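Cytochrome cL (Hyphomicrobium denitrificans, PDB 2D0W) probably accepts electrons from methanol dehydrogenase through its covalently bound heme, serving periplasmic methanol oxidation. Local coordinates at residues I119-H124 with K145-K150; G61-I66 with P73-S78; K31-T36 with G90-I95. All blocks are in the same frame, centred on the assembly; numbering follows the deposited sequence.

How the interactions relate
Along the chain, interaction 3 encloses interaction 2, since the heme-attachment segment lies in the sequence between helix 28-36 and helix 88-97; interaction 1 opens only after both have closed. The centres of interactions 1 and 2 lie about 11 Å apart and the two touch, Ile66 packing against Phe147 and Ile149. Interaction 3 sits on the other side of the chain's centre, about 19 Å from interaction 1 and 20 Å from interaction 2, centre to centre. Helix 112-124 connects it to interaction 1, with Ile119 against Phe92. Interactions 2 and 3 do not touch but both border the heme, and helix 112-124 meets both, through Ile122 against Leu75 and Leu91.

Interaction 1 of 3, residues I119-H124 with K145-K150; sequences IAWIRH and KPFDIK
His124, the last residue of helix 112-124, faces Phe147 in the extended loop just ahead of helix 149-161, with 6.5 Å between their CA atoms. No direct hydrogen bond crosses here; the contact is carried by three aromatic rings. The CB of Phe147 is directed at the helix, and its CG stands anti to the backbone N (chi1 179°), which lays the ring against both Trp121 and His124. Its far corner meets the indole, Phe147 CZ lying 3.6 Å from Trp121 CH2, while the CD2 side of the same ring approaches the imidazole, Phe147 CD2 being 3.5 Å from His124 CD2. Neither pair is stacked: the Phe147 plane is turned 80° from the indole and 69° from the imidazole. Closer to the backbone, Phe147 CB rests 3.3 Å from His124 O. Trp152 extends the cluster, meeting both Trp121 and Phe147, and Leu48 and Glu52 of helix 48-58 border the indole. A water links the two backbones, 2.6 Å from His124 O and 2.8 Å from Lys145 O, and it also lies over the centre of the imidazole face. Were an alanine to stand in place of Phe147, Trp121 CH2 and His124 CD2 would probably lose the ring they share, opening a gap between the helix end and the loop. At the outer margin Lys145 bends back at chi2 and chi4, bringing NZ to 3.9 Å from His124 CE1, between the two ring nitrogens and bonded to neither, whereas the imidazole's strong polar tie is from ND1 to Glu43. The carboxylate of Glu43 and the ammonium group of Lys145 would probably pull the ionisation of His124 in opposing directions.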
# COMPACT_ATOMS: atom_id res chain seq x y z
N ILE A 119 1.60 -0.50 -1.43
CA ILE A 119 0.83 -0.49 -0.16
C ILE A 119 1.83 -0.39 1.04
O ILE A 119 1.61 0.36 1.99
CB ILE A 119 -0.06 -1.72 -0.10
CG1 ILE A 119 -1.25 -1.58 -1.06
CG2 ILE A 119 -0.56 -2.03 1.35
CD1 ILE A 119 -2.08 -2.89 -1.32
N ALA A 120 2.95 -1.11 0.98
CA ALA A 120 3.96 -1.03 2.05
C ALA A 120 4.45 0.39 2.21
O ALA A 120 4.68 0.86 3.32
CB ALA A 120 5.16 -1.94 1.77
N TRP A 121 4.60 1.09 1.08
CA TRP A 121 5.04 2.53 1.13
C TRP A 121 3.97 3.37 1.79
O TRP A 121 4.30 4.22 2.60
CB TRP A 121 5.33 3.13 -0.26
CG TRP A 121 5.75 4.59 -0.22
CD1 TRP A 121 5.11 5.67 -0.78
CD2 TRP A 121 6.91 5.10 0.42
NE1 TRP A 121 5.82 6.83 -0.53
CE2 TRP A 121 6.92 6.50 0.21
CE3 TRP A 121 7.95 4.52 1.16
CZ2 TRP A 121 7.94 7.34 0.73
CZ3 TRP A 121 8.96 5.36 1.69
CH2 TRP A 121 8.93 6.75 1.46
N ILE A 122 2.70 3.21 1.35
CA ILE A 122 1.60 3.93 1.96
C ILE A 122 1.54 3.73 3.48
O ILE A 122 1.33 4.68 4.23
CB ILE A 122 0.21 3.61 1.28
CG1 ILE A 122 0.23 4.07 -0.19
CG2 ILE A 122 -0.96 4.20 2.11
CD1 ILE A 122 -0.95 3.48 -1.03
N ARG A 123 1.72 2.50 3.95
CA ARG A 123 1.77 2.26 5.41
C ARG A 123 2.95 2.98 6.04
O ARG A 123 2.84 3.51 7.17
CB ARG A 123 1.83 0.76 5.75
CG ARG A 123 0.62 -0.08 5.17
CD ARG A 123 -0.67 0.61 5.53
NE ARG A 123 -1.77 -0.30 5.25
CZ ARG A 123 -3.05 0.04 5.24
NH1 ARG A 123 -3.43 1.27 5.46
NH2 ARG A 123 -3.95 -0.90 4.98
N HIS A 124 4.09 2.96 5.34
CA HIS A 124 5.35 3.54 5.91
C HIS A 124 5.34 5.07 6.18
O HIS A 124 6.04 5.56 7.09
CB HIS A 124 6.57 3.21 5.03
CG HIS A 124 7.89 3.52 5.69
ND1 HIS A 124 8.40 2.75 6.72
CD2 HIS A 124 8.79 4.49 5.45
CE1 HIS A 124 9.57 3.26 7.10
NE2 HIS A 124 9.82 4.32 6.35
N LYS A 145 7.73 4.07 13.78
CA LYS A 145 7.96 5.50 14.09
C LYS A 145 7.28 6.37 13.03
O LYS A 145 7.29 6.02 11.86
CB LYS A 145 9.46 5.80 14.17
CG LYS A 145 10.33 4.92 13.28
CD LYS A 145 10.53 5.52 11.89
CE LYS A 145 11.53 4.76 11.03
NZ LYS A 145 11.04 3.37 10.71
N PRO A 146 6.70 7.53 13.43
CA PRO A 146 6.03 8.39 12.47
C PRO A 146 7.02 8.69 11.33
O PRO A 146 8.21 8.86 11.60
CB PRO A 146 5.74 9.67 13.28
CG PRO A 146 6.67 9.59 14.50
CD PRO A 146 6.69 8.10 14.80
N PHE A 147 6.55 8.74 10.07
CA PHE A 147 7.48 8.92 8.93
C PHE A 147 8.04 10.34 8.99
O PHE A 147 7.30 11.26 9.20
CB PHE A 147 6.77 8.70 7.60
CG PHE A 147 7.64 8.89 6.36
CD1 PHE A 147 7.44 9.99 5.51
CD2 PHE A 147 8.64 7.95 6.02
CE1 PHE A 147 8.21 10.20 4.38
CE2 PHE A 147 9.44 8.15 4.88
CZ PHE A 147 9.21 9.27 4.05
N ASP A 148 9.35 10.47 8.80
CA ASP A 148 10.05 11.75 8.70
C ASP A 148 10.77 11.81 7.38
O ASP A 148 11.80 11.15 7.21
CB ASP A 148 11.11 11.87 9.79
CG ASP A 148 11.82 13.22 9.75
OD1 ASP A 148 11.42 14.11 8.93
OD2 ASP A 148 12.75 13.40 10.55
N ILE A 149 10.24 12.60 6.45
CA ILE A 149 10.83 12.74 5.09
C ILE A 149 12.31 13.19 5.10
O ILE A 149 13.09 12.80 4.22
CB ILE A 149 10.01 13.71 4.22
CG1 ILE A 149 10.60 13.84 2.77
CG2 ILE A 149 9.92 15.03 4.87
CD1 ILE A 149 10.43 12.58 1.87
N LYS A 150 12.67 14.01 6.08
CA LYS A 150 14.04 14.51 6.26
C LYS A 150 15.03 13.38 6.49
O LYS A 150 16.03 13.28 5.76
CB LYS A 150 14.11 15.51 7.39
CG LYS A 150 13.34 16.81 7.12
CD LYS A 150 13.42 17.75 8.36
CE LYS A 150 12.77 17.09 9.62
NZ LYS A 150 12.51 18.09 10.70
O HOH W 1 7.63 5.17 9.17

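Interaction 2 of 3, residues G61-I66 with P73-S78; sequences GCHGHI and PGLNDS. With ZN (zinc ion), chain C; ZN (zinc ion), chain E; HEM (protoporphyrin IX containing Fe), chain H.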
# COMPACT_ATOMS: atom_id res chain seq x y z
N GLY A 61 0.80 13.23 -7.42
CA GLY A 61 0.22 14.43 -8.03
C GLY A 61 -1.10 14.77 -7.37
O GLY A 61 -1.46 15.92 -7.22
N CYS A 62 -1.84 13.75 -6.94
CA CYS A 62 -3.08 14.00 -6.23
C CYS A 62 -3.00 13.87 -4.70
O CYS A 62 -3.72 14.57 -3.98
CB CYS A 62 -4.12 13.04 -6.76
SG CYS A 62 -4.52 13.37 -8.53
N HIS A 63 -2.20 12.93 -4.20
CA HIS A 63 -2.23 12.58 -2.77
C HIS A 63 -1.02 13.20 -2.02
O HIS A 63 -0.96 13.20 -0.77
CB HIS A 63 -2.32 11.05 -2.61
CG HIS A 63 -3.68 10.46 -2.97
ND1 HIS A 63 -4.80 10.63 -2.19
CD2 HIS A 63 -4.06 9.67 -3.99
CE1 HIS A 63 -5.82 9.99 -2.70
NE2 HIS A 63 -5.40 9.39 -3.82
N GLY A 64 -0.07 13.75 -2.79
CA GLY A 64 1.07 14.44 -2.20
C GLY A 64 2.28 13.53 -2.12
O GLY A 64 2.13 12.29 -2.08
N HIS A 65 3.48 14.13 -2.10
CA HIS A 65 4.71 13.38 -2.26
C HIS A 65 4.96 12.56 -1.02
O HIS A 65 5.60 11.52 -1.11
CB HIS A 65 5.94 14.28 -2.59
CG HIS A 65 6.37 15.16 -1.46
ND1 HIS A 65 5.52 16.04 -0.84
CD2 HIS A 65 7.56 15.29 -0.81
CE1 HIS A 65 6.16 16.68 0.12
NE2 HIS A 65 7.40 16.23 0.17
N ILE A 66 4.46 13.01 0.12
CA ILE A 66 4.50 12.19 1.36
C ILE A 66 3.13 11.68 1.86
O ILE A 66 3.02 11.21 2.99
CB ILE A 66 5.43 12.79 2.46
CG1 ILE A 66 4.91 14.14 3.03
CG2 ILE A 66 6.81 12.95 1.88
CD1 ILE A 66 5.54 14.52 4.41
N PRO A 73 -7.29 13.26 -0.86
CA PRO A 73 -7.04 13.23 0.58
C PRO A 73 -5.62 12.83 1.01
O PRO A 73 -4.84 12.24 0.22
CB PRO A 73 -8.10 12.22 1.08
CG PRO A 73 -8.39 11.35 -0.10
CD PRO A 73 -8.36 12.32 -1.25
N GLY A 74 -5.29 13.18 2.25
CA GLY A 74 -4.06 12.69 2.93
C GLY A 74 -4.15 11.18 3.16
O GLY A 74 -5.22 10.66 3.50
N LEU A 75 -3.05 10.46 2.97
CA LEU A 75 -3.08 9.03 3.13
C LEU A 75 -2.18 8.70 4.30
O LEU A 75 -1.98 7.52 4.63
CB LEU A 75 -2.57 8.34 1.85
CG LEU A 75 -3.30 8.60 0.53
CD1 LEU A 75 -2.61 7.90 -0.70
CD2 LEU A 75 -4.77 8.11 0.70
N ASN A 76 -1.66 9.73 4.96
CA ASN A 76 -0.60 9.54 5.93
C ASN A 76 -1.14 9.77 7.36
O ASN A 76 -0.38 9.88 8.32
CB ASN A 76 0.56 10.49 5.61
CG ASN A 76 0.19 11.94 5.84
OD1 ASN A 76 -1.00 12.27 6.00
ND2 ASN A 76 1.18 12.80 5.86
N ASP A 77 -2.46 9.82 7.50
CA ASP A 77 -3.06 10.07 8.82
C ASP A 77 -3.98 8.95 9.27
O ASP A 77 -4.13 7.95 8.58
CB ASP A 77 -3.65 11.49 8.88
CG ASP A 77 -4.86 11.69 8.00
OD1 ASP A 77 -5.42 12.81 8.05
OD2 ASP A 77 -5.27 10.75 7.28
N SER A 78 -4.60 9.11 10.45
CA SER A 78 -5.36 8.04 11.07
C SER A 78 -6.72 8.00 10.54
O SER A 78 -7.45 7.03 10.73
CB SER A 78 -5.45 8.18 12.60
OG SER A 78 -5.87 9.48 12.99
ZN ZN C . 3.70 16.25 -1.47
ZN ZN E . -6.56 10.05 5.57
CHA HEM H . -9.15 8.38 -2.64
CHB HEM H . -4.97 5.92 -3.08
CHC HEM H . -4.03 7.93 -7.42
CHD HEM H . -7.48 11.16 -6.34
C1A HEM H . -8.14 7.46 -2.38
C2A HEM H . -8.08 6.46 -1.31
C3A HEM H . -6.92 5.81 -1.43
C4A HEM H . -6.19 6.33 -2.59
CMA HEM H . -6.37 4.68 -0.52
CAA HEM H . -9.14 6.26 -0.21
CBA HEM H . -8.77 7.24 0.92
CGA HEM H . -9.62 7.04 2.17
O1A HEM H . -10.28 5.99 2.31
O2A HEM H . -9.63 7.97 3.02
C1B HEM H . -4.37 6.20 -4.31
C2B HEM H . -3.15 5.66 -4.92
C3B HEM H . -2.97 6.12 -6.06
C4B HEM H . -3.97 7.10 -6.34
CMB HEM H . -2.25 4.70 -4.13
CAB HEM H . -2.02 5.55 -7.12
CBB HEM H . -2.05 4.30 -7.44
C1C HEM H . -4.87 9.01 -7.51
C2C HEM H . -5.05 9.91 -8.66
C3C HEM H . -5.95 10.82 -8.34
C4C HEM H . -6.50 10.48 -7.01
CMC HEM H . -3.96 10.03 -9.72
CAC HEM H . -6.29 12.19 -9.00
CBC HEM H . -6.44 12.19 -10.30
C1D HEM H . -8.32 10.71 -5.34
C2D HEM H . -9.57 11.32 -4.93
C3D HEM H . -10.10 10.45 -3.79
C4D HEM H . -9.11 9.41 -3.58
CMD HEM H . -10.24 12.59 -5.55
CAD HEM H . -11.43 10.60 -2.97
CBD HEM H . -12.32 9.52 -3.58
CGD HEM H . -13.52 9.17 -2.74
O1D HEM H . -14.27 8.24 -3.10
O2D HEM H . -13.70 9.80 -1.70
NA HEM H . -6.97 7.34 -3.10
NB HEM H . -4.77 7.14 -5.24
NC HEM H . -5.81 9.35 -6.54
ND HEM H . -8.08 9.62 -4.51
FE HEM H . -6.44 8.29 -4.89
O HOH W 2 4.07 11.34 5.66
O HOH W 3 -5.00 8.20 5.88
O HOH W 4 -8.61 10.28 4.03
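His63 and Pro73 meet beneath the heme in the arrangement characteristic of class I c-type cytochromes: Cys59, Cys62 and His63 form the CXXCH motif, and Cys62 SG is joined to heme CAC, a carbon of the former vinyl group, in a thioether bond. His63 NE2 binds the iron at 1.9 Å, and Met103 supplies the other axial ligand. From the opposite side of the imidazole, His63 ND1 donates to Pro73 O at 2.9 Å in an almost straight bond (N-H...O angle 178°). The acceptor lies in the ring plane and the bond uses a lone pair of the carbonyl, so it fixes the rotation of the imidazole and would probably strengthen donation from the histidine to iron. Leu75 covers one face of the ring in a CH-pi contact, with Leu75 CD1 3.6 Å from His63 CG. Its CG, anti to the carbonyl carbon (chi1 -59°), sets the two methyls in the corner between the imidazole face and the porphyrin, CD1 over the ring and CD2 toward heme pyrrole A. Pro73 CD packs on the macrocycle 3.6 Å from heme C3D. Farther out, a zinc ion holds the loop, bound by Gly74 O at 2.5 Å and Asp77 OD2 at 2.3 Å, by Tyr79 O and by two waters. One of these waters donates to heme propionate O2A, tying metal and cofactor together. A second zinc ion is held by His65 ND1 and Glu68 beyond the end of helix 60-63. Farther along both segments, a water donates to Ile66 O at 2.9 Å and accepts from Asn76 ND2 at 3.2 Å.

Interaction 3 of 3, residues K31-T36 with G90-I95; sequences KQFMQT and GLFETI. With HEM (protoporphyrin IX containing Fe), chain H.
Phe33 reaches from helix 28-36 onto the ring of Phe92 on helix 88-97, although the backbones stay well apart, 9.9 Å between the two CA atoms. Both side chains extend fully across this distance, each with CG anti to its own backbone N (chi1 -180° for Phe33, 171° for Phe92). One corner of the Phe33 ring does the touching: CE2 stands over the centre of the Phe92 face, 3.5 Å above its plane, and Phe33 CZ comes equally near the root of the ring, 3.5 Å from Phe92 CB. With the planes at 50° and the centroids 4.8 Å apart, the pair is neither a parallel stack nor a T-shape. Met34 takes a folded route, bent at chi2 and chi3, which carries its methyl in beside both rings; Met34 CE lies in the plane of the Phe33 ring at its edge and 4.0 Å from Phe92 CZ. Helix 88-97 belongs to the cytochrome c fold and borders the heme; Phe92 is on its side away from the cofactor, while Leu91, Thr94 and Ile95 touch it. Leu91 CD1 packs 3.3 Å from heme methyl CMA, Thr94 CG2 lies 3.6 Å from heme C2A, and Ile95 CG2 is 3.8 Å from heme CBB. Phe5, Phe96 and Met115 crowd further round Phe92, and Leu116 of helix 112-124 touches Phe33. On Thr94 the branches divide their work: the methyl meets the porphyrin, while OG1 hydrogen-bonds with Thr8 and Asn85.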
# COMPACT_ATOMS: atom_id res chain seq x y z
N LYS A 31 1.20 -14.60 -3.55
CA LYS A 31 0.47 -15.82 -3.28
C LYS A 31 -0.09 -15.77 -1.88
O LYS A 31 -1.25 -16.12 -1.69
CB LYS A 31 1.31 -17.06 -3.57
CG LYS A 31 1.46 -17.27 -5.08
CD LYS A 31 2.45 -18.35 -5.48
CE LYS A 31 1.72 -19.66 -5.77
NZ LYS A 31 2.61 -20.68 -6.43
N GLN A 32 0.68 -15.27 -0.92
CA GLN A 32 0.12 -15.14 0.44
C GLN A 32 -0.99 -14.10 0.51
O GLN A 32 -2.04 -14.32 1.16
CB GLN A 32 1.19 -14.81 1.49
CG GLN A 32 0.56 -14.59 2.86
CD GLN A 32 1.37 -13.65 3.76
OE1 GLN A 32 2.56 -13.84 3.95
NE2 GLN A 32 0.70 -12.63 4.33
N PHE A 33 -0.76 -12.96 -0.16
CA PHE A 33 -1.80 -11.90 -0.17
C PHE A 33 -3.11 -12.39 -0.80
O PHE A 33 -4.17 -12.11 -0.26
CB PHE A 33 -1.32 -10.56 -0.79
CG PHE A 33 -2.39 -9.50 -0.79
CD1 PHE A 33 -2.62 -8.72 0.33
CD2 PHE A 33 -3.24 -9.36 -1.91
CE1 PHE A 33 -3.67 -7.80 0.36
CE2 PHE A 33 -4.30 -8.45 -1.90
CZ PHE A 33 -4.51 -7.68 -0.80
N MET A 34 -3.04 -13.14 -1.91
CA MET A 34 -4.29 -13.58 -2.57
C MET A 34 -5.11 -14.57 -1.73
O MET A 34 -6.34 -14.65 -1.88
CB MET A 34 -4.03 -14.15 -3.96
CG MET A 34 -3.43 -13.14 -4.91
SD MET A 34 -4.59 -11.79 -5.23
CE MET A 34 -3.53 -10.36 -5.13
N GLN A 35 -4.41 -15.28 -0.85
CA GLN A 35 -5.00 -16.22 0.10
C GLN A 35 -5.49 -15.58 1.41
O GLN A 35 -6.57 -15.90 1.89
CB GLN A 35 -3.95 -17.27 0.47
CG GLN A 35 -4.31 -18.11 1.72
CD GLN A 35 -3.27 -19.19 2.00
OE1 GLN A 35 -3.54 -20.38 1.83
NE2 GLN A 35 -2.08 -18.77 2.38
N THR A 36 -4.66 -14.69 1.95
CA THR A 36 -4.77 -14.14 3.31
C THR A 36 -5.34 -12.72 3.40
O THR A 36 -5.96 -12.36 4.40
CB THR A 36 -3.34 -14.16 3.95
OG1 THR A 36 -3.02 -15.52 4.27
CG2 THR A 36 -3.24 -13.38 5.23
N GLY A 90 -8.57 -3.95 2.19
CA GLY A 90 -9.38 -2.78 1.79
C GLY A 90 -8.62 -1.78 0.95
O GLY A 90 -9.14 -1.30 -0.06
N LEU A 91 -7.40 -1.46 1.37
CA LEU A 91 -6.52 -0.57 0.63
C LEU A 91 -6.25 -1.11 -0.78
O LEU A 91 -6.38 -0.39 -1.80
CB LEU A 91 -5.21 -0.34 1.44
CG LEU A 91 -4.23 0.68 0.86
CD1 LEU A 91 -5.01 1.90 0.53
CD2 LEU A 91 -3.07 1.05 1.80
N PHE A 92 -5.95 -2.39 -0.86
CA PHE A 92 -5.75 -3.01 -2.16
C PHE A 92 -7.01 -2.79 -3.03
O PHE A 92 -6.91 -2.41 -4.22
CB PHE A 92 -5.44 -4.51 -1.95
CG PHE A 92 -5.42 -5.33 -3.24
CD1 PHE A 92 -4.25 -5.48 -3.97
CD2 PHE A 92 -6.58 -5.95 -3.71
CE1 PHE A 92 -4.23 -6.25 -5.14
CE2 PHE A 92 -6.58 -6.70 -4.88
CZ PHE A 92 -5.39 -6.86 -5.60
N GLU A 93 -8.19 -3.05 -2.45
CA GLU A 93 -9.45 -3.00 -3.20
C GLU A 93 -9.67 -1.54 -3.66
O GLU A 93 -10.03 -1.30 -4.82
CB GLU A 93 -10.62 -3.50 -2.31
CG GLU A 93 -10.65 -4.96 -1.95
CD GLU A 93 -11.78 -5.34 -0.96
OE1 GLU A 93 -12.01 -4.57 0.01
OE2 GLU A 93 -12.45 -6.41 -1.15
N THR A 94 -9.39 -0.56 -2.80
CA THR A 94 -9.55 0.86 -3.18
C THR A 94 -8.63 1.22 -4.33
O THR A 94 -9.07 1.78 -5.35
CB THR A 94 -9.34 1.76 -1.97
OG1 THR A 94 -10.32 1.41 -1.00
CG2 THR A 94 -9.45 3.26 -2.33
N ILE A 95 -7.36 0.84 -4.22
CA ILE A 95 -6.40 1.08 -5.29
C ILE A 95 -6.75 0.32 -6.54
O ILE A 95 -6.76 0.92 -7.61
CB ILE A 95 -4.93 0.82 -4.86
CG1 ILE A 95 -4.65 1.60 -3.58
CG2 ILE A 95 -3.94 1.29 -5.99
CD1 ILE A 95 -3.45 1.07 -2.75
CHA HEM H . -9.15 8.38 -2.64
CHB HEM H . -4.97 5.92 -3.08
CHC HEM H . -4.03 7.93 -7.42
CHD HEM H . -7.48 11.16 -6.34
C1A HEM H . -8.14 7.46 -2.38
C2A HEM H . -8.08 6.46 -1.31
C3A HEM H . -6.92 5.81 -1.43
C4A HEM H . -6.19 6.33 -2.59
CMA HEM H . -6.37 4.68 -0.52
CAA HEM H . -9.14 6.26 -0.21
CBA HEM H . -8.77 7.24 0.92
CGA HEM H . -9.62 7.04 2.17
O1A HEM H . -10.28 5.99 2.31
O2A HEM H . -9.63 7.97 3.02
C1B HEM H . -4.37 6.20 -4.31
C2B HEM H . -3.15 5.66 -4.92
C3B HEM H . -2.97 6.12 -6.06
C4B HEM H . -3.97 7.10 -6.34
CMB HEM H . -2.25 4.70 -4.13
CAB HEM H . -2.02 5.55 -7.12
CBB HEM H . -2.05 4.30 -7.44
C1C HEM H . -4.87 9.01 -7.51
C2C HEM H . -5.05 9.91 -8.66
C3C HEM H . -5.95 10.82 -8.34
C4C HEM H . -6.50 10.48 -7.01
CMC HEM H . -3.96 10.03 -9.72
CAC HEM H . -6.29 12.19 -9.00
CBC HEM H . -6.44 12.19 -10.30
C1D HEM H . -8.32 10.71 -5.34
C2D HEM H . -9.57 11.32 -4.93
C3D HEM H . -10.10 10.45 -3.79
C4D HEM H . -9.11 9.41 -3.58
CMD HEM H . -10.24 12.59 -5.55
CAD HEM H . -11.43 10.60 -2.97
CBD HEM H . -12.32 9.52 -3.58
CGD HEM H . -13.52 9.17 -2.74
O1D HEM H . -14.27 8.24 -3.10
O2D HEM H . -13.70 9.80 -1.70
NA HEM H . -6.97 7.34 -3.10
NB HEM H . -4.77 7.14 -5.24
NC HEM H . -5.81 9.35 -6.54
ND HEM H . -8.08 9.62 -4.51
FE HEM H . -6.44 8.29 -4.89